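PDB 3G5W: multicopper oxidase type 1 from Nitrosomonas europaea, which probably oxidises substrates as a two-domain, laccase-like multicopper oxidase, passing electrons from a mononuclear copper to copper clusters shared between subunits. Local coordinates for residues Phe22-Ile36 with Tyr102-Gly116. Residues are numbered along the deposited sequence; the frame is centred on the assembly and turned at random.
Sequences FHTFAFNGQVPAPLI and YHCHVNVNEHVTMRG. With CU (copper (II) ion), chain G; C2O (Cu-O-Cu linkage), chain K.
R115 lies with its aliphatic part against the F25 ring and its guanidinium turned back to the strand 22-27. R115 CD sits over one ring face, 4.2 Å from the centroid of F25, while R115 NH2 gives a nearly straight hydrogen bond to H23 O (2.9 Å, 163°) that lies close to the guanidinium plane. The chain folds at chi2 (-66°), which lets CB, CG and CD follow the ring before R115 NE reaches OE2 of E110 in a 2.8 Å salt bridge on the anti lone pair of that oxygen. G155 N binds the same oxygen, and R115 NH1 is held by the carbonyls of W150 and E156. With R115 replaced by an alanine, H23 O would probably lose its guanidinium partner, the E110 carboxylate would keep G155 N but have no positive charge bonded to it, and one face of F25 would be uncovered. The backbones also join here, F25 N bonding to R115 O at 3.0 Å.

The edge of F25 meets the face of H111 with planes at 68°, and H111 ND1 binds the mononuclear copper together with C104 SG, H56 and M117, the Cys-His-His-Met site of a cupredoxin domain. Flanking C104, H103 at the end of strand 98-103 and H105 in the loop that follows turn to the Cu-O-Cu linkage, whose ligands are completed by H61 and by histidines of a second subunit.

Packing is close at G116, where a side chain would run into V31 CG1. Beyond it the contact loosens: a water bridges F27 N, Q30 O and G116 O, and the F27 and Y102 rings meet obliquely, their centroids 5.8 Å apart. Past these rings, Y102 OH donates to P34 O at 2.6 Å, in the plane of both the ring and the carbonyl, with A33 CB and I36 CD1 against the ring.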
ATOM      1  N   PHE A  22      24.874 -12.527  -4.017  1.00 22.96           N
ATOM      2  CA  PHE A  22      23.765 -13.323  -3.508  1.00 22.50           C
ATOM      3  C   PHE A  22      23.733 -14.693  -4.175  1.00 22.14           C
ATOM      4  O   PHE A  22      24.023 -14.809  -5.360  1.00 21.82           O
ATOM      5  CB  PHE A  22      22.435 -12.595  -3.747  1.00 22.32           C
ATOM      6  CG  PHE A  22      21.591 -12.463  -2.510  1.00 22.16           C
ATOM      7  CD1 PHE A  22      20.708 -13.474  -2.140  1.00 22.77           C
ATOM      8  CD2 PHE A  22      21.692 -11.336  -1.707  1.00 22.46           C
ATOM      9  CE1 PHE A  22      19.931 -13.352  -0.986  1.00 22.04           C
ATOM     10  CE2 PHE A  22      20.920 -11.203  -0.558  1.00 21.80           C
ATOM     11  CZ  PHE A  22      20.041 -12.219  -0.197  1.00 21.35           C
ATOM     12  N   HIS A  23      23.378 -15.717  -3.401  1.00 21.87           N
ATOM     13  CA  HIS A  23      23.183 -17.070  -3.904  1.00 21.59           C
ATOM     14  C   HIS A  23      21.743 -17.184  -4.419  1.00 21.08           C
ATOM     15  O   HIS A  23      20.789 -16.913  -3.682  1.00 21.38           O
ATOM     16  CB  HIS A  23      23.439 -18.079  -2.780  1.00 21.66           C
ATOM     17  CG  HIS A  23      23.485 -19.510  -3.224  1.00 22.88           C
ATOM     18  ND1 HIS A  23      22.514 -20.084  -4.019  1.00 24.12           N
ATOM     19  CD2 HIS A  23      24.370 -20.495  -2.945  1.00 22.99           C
ATOM     20  CE1 HIS A  23      22.813 -21.355  -4.227  1.00 23.95           C
ATOM     21  NE2 HIS A  23      23.937 -21.627  -3.590  1.00 23.69           N
ATOM     22  N   THR A  24      21.592 -17.564  -5.683  1.00 20.32           N
ATOM     23  CA  THR A  24      20.279 -17.655  -6.314  1.00 20.02           C
ATOM     24  C   THR A  24      20.049 -19.017  -6.959  1.00 19.73           C
ATOM     25  O   THR A  24      21.005 -19.728  -7.305  1.00 19.62           O
ATOM     26  CB  THR A  24      20.070 -16.553  -7.392  1.00 20.03           C
ATOM     27  OG1 THR A  24      21.014 -16.724  -8.460  1.00 20.53           O
ATOM     28  CG2 THR A  24      20.206 -15.155  -6.796  1.00 19.95           C
ATOM     29  N   PHE A  25      18.773 -19.368  -7.116  1.00 19.65           N
ATOM     30  CA  PHE A  25      18.363 -20.540  -7.880  1.00 19.56           C
ATOM     31  C   PHE A  25      17.770 -20.018  -9.181  1.00 19.63           C
ATOM     32  O   PHE A  25      16.561 -19.816  -9.295  1.00 19.86           O
ATOM     33  CB  PHE A  25      17.334 -21.386  -7.109  1.00 19.68           C
ATOM     34  CG  PHE A  25      17.669 -21.591  -5.649  1.00 20.10           C
ATOM     35  CD1 PHE A  25      18.956 -21.934  -5.251  1.00 20.80           C
ATOM     36  CD2 PHE A  25      16.685 -21.461  -4.673  1.00 20.96           C
ATOM     37  CE1 PHE A  25      19.264 -22.124  -3.905  1.00 21.14           C
ATOM     38  CE2 PHE A  25      16.987 -21.657  -3.317  1.00 20.83           C
ATOM     39  CZ  PHE A  25      18.278 -21.980  -2.940  1.00 20.81           C
ATOM     40  N   ALA A  26      18.639 -19.807 -10.163  1.00 19.59           N
ATOM     41  CA  ALA A  26      18.310 -19.003 -11.330  1.00 19.12           C
ATOM     42  C   ALA A  26      17.857 -19.818 -12.532  1.00 19.34           C
ATOM     43  O   ALA A  26      18.503 -20.801 -12.921  1.00 19.21           O
ATOM     44  CB  ALA A  26      19.506 -18.142 -11.699  1.00 19.10           C
ATOM     45  N   PHE A  27      16.758 -19.386 -13.141  1.00 19.10           N
ATOM     46  CA  PHE A  27      16.313 -19.976 -14.394  1.00 19.05           C
ATOM     47  C   PHE A  27      17.323 -19.640 -15.503  1.00 19.18           C
ATOM     48  O   PHE A  27      17.637 -18.466 -15.735  1.00 19.16           O
ATOM     49  CB  PHE A  27      14.899 -19.512 -14.750  1.00 18.98           C
ATOM     50  CG  PHE A  27      13.852 -19.906 -13.731  1.00 18.65           C
ATOM     51  CD1 PHE A  27      13.473 -21.236 -13.581  1.00 18.58           C
ATOM     52  CD2 PHE A  27      13.246 -18.945 -12.925  1.00 19.20           C
ATOM     53  CE1 PHE A  27      12.512 -21.609 -12.632  1.00 18.65           C
ATOM     54  CE2 PHE A  27      12.274 -19.303 -11.981  1.00 18.80           C
ATOM     55  CZ  PHE A  27      11.907 -20.636 -11.835  1.00 18.66           C
ATOM     56  N   ASN A  28      17.837 -20.684 -16.153  1.00 19.26           N
ATOM     57  CA  ASN A  28      18.916 -20.578 -17.153  1.00 19.34           C
ATOM     58  C   ASN A  28      20.133 -19.799 -16.647  1.00 19.12           C
ATOM     59  O   ASN A  28      20.815 -19.119 -17.419  1.00 19.68           O
ATOM     60  CB  ASN A  28      18.397 -19.997 -18.483  1.00 19.70           C
ATOM     61  CG  ASN A  28      17.677 -21.027 -19.348  1.00 20.67           C
ATOM     62  OD1 ASN A  28      17.545 -22.194 -18.982  1.00 22.17           O
ATOM     63  ND2 ASN A  28      17.200 -20.587 -20.514  1.00 22.63           N
ATOM     64  N   GLY A  29      20.398 -19.902 -15.344  1.00 18.44           N
ATOM     65  CA  GLY A  29      21.541 -19.244 -14.716  1.00 17.81           C
ATOM     66  C   GLY A  29      21.561 -17.721 -14.781  1.00 17.82           C
ATOM     67  O   GLY A  29      22.627 -17.117 -14.674  1.00 17.91           O
ATOM     68  N   GLN A  30      20.388 -17.102 -14.939  1.00 17.73           N
ATOM     69  CA  GLN A  30      20.276 -15.644 -14.997  1.00 17.69           C
ATOM     70  C   GLN A  30      19.165 -15.102 -14.104  1.00 17.32           C
ATOM     71  O   GLN A  30      18.166 -15.786 -13.865  1.00 17.39           O
ATOM     72  CB  GLN A  30      20.069 -15.155 -16.438  1.00 17.47           C
ATOM     73  CG  GLN A  30      18.760 -15.570 -17.079  1.00 18.32           C
ATOM     74  CD  GLN A  30      18.533 -14.874 -18.400  1.00 19.22           C
ATOM     75  OE1 GLN A  30      17.886 -13.825 -18.463  1.00 20.20           O
ATOM     76  NE2 GLN A  30      19.088 -15.435 -19.458  1.00 16.93           N
ATOM     77  N   VAL A  31      19.356 -13.873 -13.614  1.00 17.40           N
ATOM     78  CA  VAL A  31      18.356 -13.170 -12.783  1.00 17.17           C
ATOM     79  C   VAL A  31      18.287 -11.700 -13.237  1.00 17.43           C
ATOM     80  O   VAL A  31      19.299 -11.002 -13.202  1.00 17.34           O
ATOM     81  CB  VAL A  31      18.685 -13.242 -11.264  1.00 17.49           C
ATOM     82  CG1 VAL A  31      17.546 -12.626 -10.434  1.00 17.09           C
ATOM     83  CG2 VAL A  31      18.919 -14.681 -10.808  1.00 16.55           C
ATOM     84  N   PRO A  32      17.111 -11.231 -13.699  1.00 17.44           N
ATOM     85  CA  PRO A  32      15.843 -11.943 -13.912  1.00 17.42           C
ATOM     86  C   PRO A  32      15.984 -13.101 -14.892  1.00 17.48           C
ATOM     87  O   PRO A  32      16.941 -13.145 -15.673  1.00 17.77           O
ATOM     88  CB  PRO A  32      14.920 -10.871 -14.512  1.00 17.56           C
ATOM     89  CG  PRO A  32      15.803  -9.757 -14.935  1.00 17.75           C
ATOM     90  CD  PRO A  32      16.990  -9.798 -14.030  1.00 17.56           C
ATOM     91  N   ALA A  33      15.034 -14.023 -14.835  1.00 17.39           N
ATOM     92  CA  ALA A  33      14.983 -15.169 -15.725  1.00 17.39           C
ATOM     93  C   ALA A  33      14.754 -14.710 -17.171  1.00 17.54           C
ATOM     94  O   ALA A  33      14.447 -13.537 -17.407  1.00 17.22           O
ATOM     95  CB  ALA A  33      13.884 -16.111 -15.282  1.00 17.52           C
ATOM     96  N   PRO A  34      14.931 -15.625 -18.146  1.00 17.71           N
ATOM     97  CA  PRO A  34      14.721 -15.303 -19.563  1.00 17.71           C
ATOM     98  C   PRO A  34      13.365 -14.665 -19.886  1.00 17.80           C
ATOM     99  O   PRO A  34      12.330 -15.065 -19.343  1.00 17.46           O
ATOM    100  CB  PRO A  34      14.860 -16.668 -20.249  1.00 18.09           C
ATOM    101  CG  PRO A  34      15.829 -17.409 -19.351  1.00 17.11           C
ATOM    102  CD  PRO A  34      15.390 -17.018 -17.968  1.00 17.68           C
ATOM    103  N   LEU A  35      13.392 -13.661 -20.759  1.00 17.32           N
ATOM    104  CA  LEU A  35      12.175 -13.058 -21.258  1.00 17.16           C
ATOM    105  C   LEU A  35      11.433 -14.060 -22.119  1.00 17.64           C
ATOM    106  O   LEU A  35      11.999 -14.619 -23.067  1.00 18.28           O
ATOM    107  CB  LEU A  35      12.491 -11.802 -22.083  1.00 16.70           C
ATOM    108  CG  LEU A  35      11.363 -11.239 -22.953  1.00 16.63           C
ATOM    109  CD1 LEU A  35      10.237 -10.639 -22.077  1.00 14.67           C
ATOM    110  CD2 LEU A  35      11.920 -10.217 -23.932  1.00 16.11           C
ATOM    111  N   ILE A  36      10.176 -14.305 -21.771  1.00 18.24           N
ATOM    112  CA  ILE A  36       9.279 -15.065 -22.630  1.00 18.91           C
ATOM    113  C   ILE A  36       8.321 -14.078 -23.281  1.00 19.51           C
ATOM    114  O   ILE A  36       7.521 -13.418 -22.606  1.00 19.54           O
ATOM    115  CB  ILE A  36       8.511 -16.189 -21.870  1.00 18.97           C
ATOM    116  CG1 ILE A  36       9.495 -17.175 -21.221  1.00 19.32           C
ATOM    117  CG2 ILE A  36       7.577 -16.923 -22.826  1.00 19.47           C
ATOM    118  CD1 ILE A  36       8.833 -18.258 -20.371  1.00 19.33           C
ATOM    119  N   TYR A 102       6.578 -14.917 -14.250  1.00 15.55           N
ATOM    120  CA  TYR A 102       6.647 -16.267 -13.751  1.00 15.31           C
ATOM    121  C   TYR A 102       7.645 -16.362 -12.625  1.00 14.87           C
ATOM    122  O   TYR A 102       8.628 -15.624 -12.578  1.00 14.34           O
ATOM    123  CB  TYR A 102       6.935 -17.278 -14.862  1.00 15.87           C
ATOM    124  CG  TYR A 102       8.263 -17.159 -15.583  1.00 16.34           C
ATOM    125  CD1 TYR A 102       8.420 -16.285 -16.656  1.00 15.70           C
ATOM    126  CD2 TYR A 102       9.342 -17.982 -15.237  1.00 17.48           C
ATOM    127  CE1 TYR A 102       9.626 -16.197 -17.341  1.00 16.49           C
ATOM    128  CE2 TYR A 102      10.556 -17.902 -15.912  1.00 18.13           C
ATOM    129  CZ  TYR A 102      10.690 -17.010 -16.969  1.00 17.92           C
ATOM    130  OH  TYR A 102      11.885 -16.945 -17.660  1.00 16.97           O
ATOM    131  N   HIS A 103       7.355 -17.256 -11.696  1.00 15.11           N
ATOM    132  CA  HIS A 103       8.189 -17.428 -10.526  1.00 15.67           C
ATOM    133  C   HIS A 103       7.959 -18.791  -9.903  1.00 15.59           C
ATOM    134  O   HIS A 103       6.951 -19.455 -10.170  1.00 15.59           O
ATOM    135  CB  HIS A 103       7.943 -16.303  -9.497  1.00 15.18           C
ATOM    136  CG  HIS A 103       6.524 -16.185  -9.026  1.00 16.47           C
ATOM    137  ND1 HIS A 103       6.005 -16.965  -8.014  1.00 16.98           N
ATOM    138  CD2 HIS A 103       5.532 -15.333  -9.384  1.00 16.45           C
ATOM    139  CE1 HIS A 103       4.749 -16.620  -7.789  1.00 16.32           C
ATOM    140  NE2 HIS A 103       4.438 -15.634  -8.609  1.00 16.55           N
ATOM    141  N   CYS A 104       8.903 -19.204  -9.070  1.00 16.23           N
ATOM    142  CA  CYS A 104       8.744 -20.425  -8.304  1.00 16.44           C
ATOM    143  C   CYS A 104       7.617 -20.231  -7.299  1.00 16.72           C
ATOM    144  O   CYS A 104       7.378 -19.110  -6.857  1.00 16.85           O
ATOM    145  CB  CYS A 104      10.034 -20.736  -7.562  1.00 16.72           C
ATOM    146  SG  CYS A 104      10.020 -22.366  -6.815  1.00 16.97           S
ATOM    147  N   HIS A 105       6.926 -21.312  -6.942  1.00 17.12           N
ATOM    148  CA  HIS A 105       5.878 -21.243  -5.922  1.00 18.04           C
ATOM    149  C   HIS A 105       6.172 -22.151  -4.721  1.00 18.40           C
ATOM    150  O   HIS A 105       5.272 -22.450  -3.931  1.00 18.43           O
ATOM    151  CB  HIS A 105       4.508 -21.569  -6.519  1.00 17.88           C
ATOM    152  CG  HIS A 105       3.394 -20.707  -5.998  1.00 19.51           C
ATOM    153  ND1 HIS A 105       3.031 -20.674  -4.668  1.00 20.77           N
ATOM    154  CD2 HIS A 105       2.566 -19.840  -6.633  1.00 18.98           C
ATOM    155  CE1 HIS A 105       2.026 -19.829  -4.505  1.00 21.60           C
ATOM    156  NE2 HIS A 105       1.729 -19.307  -5.682  1.00 21.02           N
ATOM    157  N   VAL A 106       7.428 -22.581  -4.592  1.00 18.61           N
ATOM    158  CA  VAL A 106       7.899 -23.332  -3.421  1.00 19.14           C
ATOM    159  C   VAL A 106       8.508 -22.341  -2.429  1.00 19.55           C
ATOM    160  O   VAL A 106       9.276 -21.463  -2.823  1.00 19.38           O
ATOM    161  CB  VAL A 106       8.972 -24.406  -3.809  1.00 19.13           C
ATOM    162  CG1 VAL A 106       9.551 -25.090  -2.570  1.00 19.39           C
ATOM    163  CG2 VAL A 106       8.387 -25.459  -4.757  1.00 19.29           C
ATOM    164  N   ASN A 107       8.158 -22.463  -1.148  1.00 19.84           N
ATOM    165  CA  ASN A 107       8.796 -21.655  -0.099  1.00 20.50           C
ATOM    166  C   ASN A 107       9.079 -20.220  -0.538  1.00 20.57           C
ATOM    167  O   ASN A 107      10.213 -19.734  -0.441  1.00 20.03           O
ATOM    168  CB  ASN A 107      10.092 -22.326   0.379  1.00 21.23           C
ATOM    169  CG  ASN A 107       9.851 -23.693   0.965  1.00 22.91           C
ATOM    170  OD1 ASN A 107       8.715 -24.061   1.264  1.00 24.71           O
ATOM    171  ND2 ASN A 107      10.920 -24.464   1.125  1.00 26.07           N
ATOM    172  N   VAL A 108       8.037 -19.543  -1.019  1.00 20.63           N
ATOM    173  CA  VAL A 108       8.211 -18.261  -1.711  1.00 21.06           C
ATOM    174  C   VAL A 108       8.865 -17.174  -0.850  1.00 21.15           C
ATOM    175  O   VAL A 108       9.614 -16.339  -1.371  1.00 21.00           O
ATOM    176  CB  VAL A 108       6.892 -17.752  -2.332  1.00 20.82           C
ATOM    177  CG1 VAL A 108       6.416 -18.731  -3.391  1.00 21.24           C
ATOM    178  CG2 VAL A 108       5.822 -17.568  -1.263  1.00 21.02           C
ATOM    179  N   ASN A 109       8.586 -17.198   0.454  1.00 21.14           N
ATOM    180  CA  ASN A 109       9.236 -16.296   1.408  1.00 21.41           C
ATOM    181  C   ASN A 109      10.765 -16.277   1.296  1.00 21.31           C
ATOM    182  O   ASN A 109      11.402 -15.277   1.642  1.00 21.56           O
ATOM    183  CB  ASN A 109       8.807 -16.621   2.843  1.00 21.44           C
ATOM    184  CG  ASN A 109       9.072 -18.063   3.221  1.00 22.12           C
ATOM    185  OD1 ASN A 109       8.549 -18.985   2.594  1.00 22.55           O
ATOM    186  ND2 ASN A 109       9.878 -18.268   4.266  1.00 22.71           N
ATOM    187  N   GLU A 110      11.343 -17.384   0.821  1.00 21.36           N
ATOM    188  CA  GLU A 110      12.767 -17.438   0.476  1.00 21.30           C
ATOM    189  C   GLU A 110      13.024 -17.417  -1.039  1.00 21.19           C
ATOM    190  O   GLU A 110      13.789 -16.583  -1.528  1.00 20.90           O
ATOM    191  CB  GLU A 110      13.457 -18.667   1.091  1.00 21.46           C
ATOM    192  CG  GLU A 110      14.985 -18.661   0.876  1.00 21.92           C
ATOM    193  CD  GLU A 110      15.626 -20.049   0.911  1.00 23.76           C
ATOM    194  OE1 GLU A 110      15.015 -20.985   1.469  1.00 24.42           O
ATOM    195  OE2 GLU A 110      16.748 -20.202   0.370  1.00 23.51           O
ATOM    196  N   HIS A 111      12.397 -18.341  -1.765  1.00 21.24           N
ATOM    197  CA  HIS A 111      12.742 -18.598  -3.174  1.00 21.16           C
ATOM    198  C   HIS A 111      12.470 -17.414  -4.101  1.00 21.30           C
ATOM    199  O   HIS A 111      13.309 -17.074  -4.941  1.00 20.86           O
ATOM    200  CB  HIS A 111      12.039 -19.862  -3.695  1.00 21.12           C
ATOM    201  CG  HIS A 111      12.577 -21.144  -3.121  1.00 20.77           C
ATOM    202  ND1 HIS A 111      12.576 -22.331  -3.822  1.00 21.32           N
ATOM    203  CD2 HIS A 111      13.140 -21.418  -1.920  1.00 20.10           C
ATOM    204  CE1 HIS A 111      13.096 -23.286  -3.069  1.00 21.55           C
ATOM    205  NE2 HIS A 111      13.455 -22.755  -1.914  1.00 20.53           N
ATOM    206  N   VAL A 112      11.304 -16.787  -3.946  1.00 21.62           N
ATOM    207  CA  VAL A 112      10.951 -15.629  -4.776  1.00 21.78           C
ATOM    208  C   VAL A 112      11.591 -14.356  -4.213  1.00 22.24           C
ATOM    209  O   VAL A 112      12.287 -13.640  -4.930  1.00 22.05           O
ATOM    210  CB  VAL A 112       9.410 -15.459  -4.950  1.00 22.09           C
ATOM    211  CG1 VAL A 112       9.091 -14.281  -5.874  1.00 21.55           C
ATOM    212  CG2 VAL A 112       8.802 -16.716  -5.519  1.00 21.33           C
ATOM    213  N   THR A 113      11.369 -14.096  -2.924  1.00 22.55           N
ATOM    214  CA  THR A 113      11.904 -12.899  -2.266  1.00 23.14           C
ATOM    215  C   THR A 113      13.419 -12.715  -2.434  1.00 23.08           C
ATOM    216  O   THR A 113      13.871 -11.615  -2.775  1.00 22.85           O
ATOM    217  CB  THR A 113      11.530 -12.861  -0.762  1.00 23.29           C
ATOM    218  OG1 THR A 113      10.106 -12.964  -0.622  1.00 24.24           O
ATOM    219  CG2 THR A 113      12.015 -11.569  -0.098  1.00 23.64           C
ATOM    220  N   MET A 114      14.198 -13.779  -2.221  1.00 22.71           N
ATOM    221  CA  MET A 114      15.659 -13.626  -2.190  1.00 22.72           C
ATOM    222  C   MET A 114      16.509 -14.661  -2.943  1.00 21.37           C
ATOM    223  O   MET A 114      17.727 -14.695  -2.770  1.00 21.30           O
ATOM    224  CB  MET A 114      16.150 -13.480  -0.744  1.00 22.76           C
ATOM    225  CG  MET A 114      15.955 -14.716   0.142  1.00 23.76           C
ATOM    226  SD  MET A 114      16.261 -14.354   1.892  1.00 25.93           S
ATOM    227  CE  MET A 114      14.761 -13.463   2.338  1.00 25.15           C
ATOM    228  N   ARG A 115      15.896 -15.483  -3.788  1.00 20.05           N
ATOM    229  CA  ARG A 115      16.695 -16.425  -4.596  1.00 18.95           C
ATOM    230  C   ARG A 115      16.552 -16.187  -6.100  1.00 18.61           C
ATOM    231  O   ARG A 115      16.969 -17.020  -6.906  1.00 18.11           O
ATOM    232  CB  ARG A 115      16.388 -17.884  -4.224  1.00 18.53           C
ATOM    233  CG  ARG A 115      16.619 -18.226  -2.741  1.00 18.70           C
ATOM    234  CD  ARG A 115      18.087 -18.135  -2.330  1.00 17.95           C
ATOM    235  NE  ARG A 115      18.222 -18.170  -0.874  1.00 19.53           N
ATOM    236  CZ  ARG A 115      19.216 -17.617  -0.183  1.00 18.55           C
ATOM    237  NH1 ARG A 115      19.219 -17.699   1.140  1.00 18.84           N
ATOM    238  NH2 ARG A 115      20.203 -16.982  -0.800  1.00 18.35           N
ATOM    239  N   GLY A 116      15.973 -15.037  -6.462  1.00 18.64           N
ATOM    240  CA  GLY A 116      15.883 -14.587  -7.854  1.00 18.20           C
ATOM    241  C   GLY A 116      15.101 -15.477  -8.811  1.00 18.32           C
ATOM    242  O   GLY A 116      15.388 -15.493 -10.008  1.00 18.30           O
TER
HETATM  243 CU    CU G   1      11.901 -22.596  -5.810  1.00 23.24          CU
HETATM  244 CU2  C2O K   3       0.080 -18.021  -6.027  1.00 21.92          CU
HETATM  245 CU3  C2O K   3       2.742 -14.489  -8.425  1.00 20.54          CU
HETATM  246  O1  C2O K   3       1.303 -16.677  -6.807  1.00 41.71           O
HETATM  247  O   HOH W   1      15.900 -16.678 -12.504  1.00 14.38           O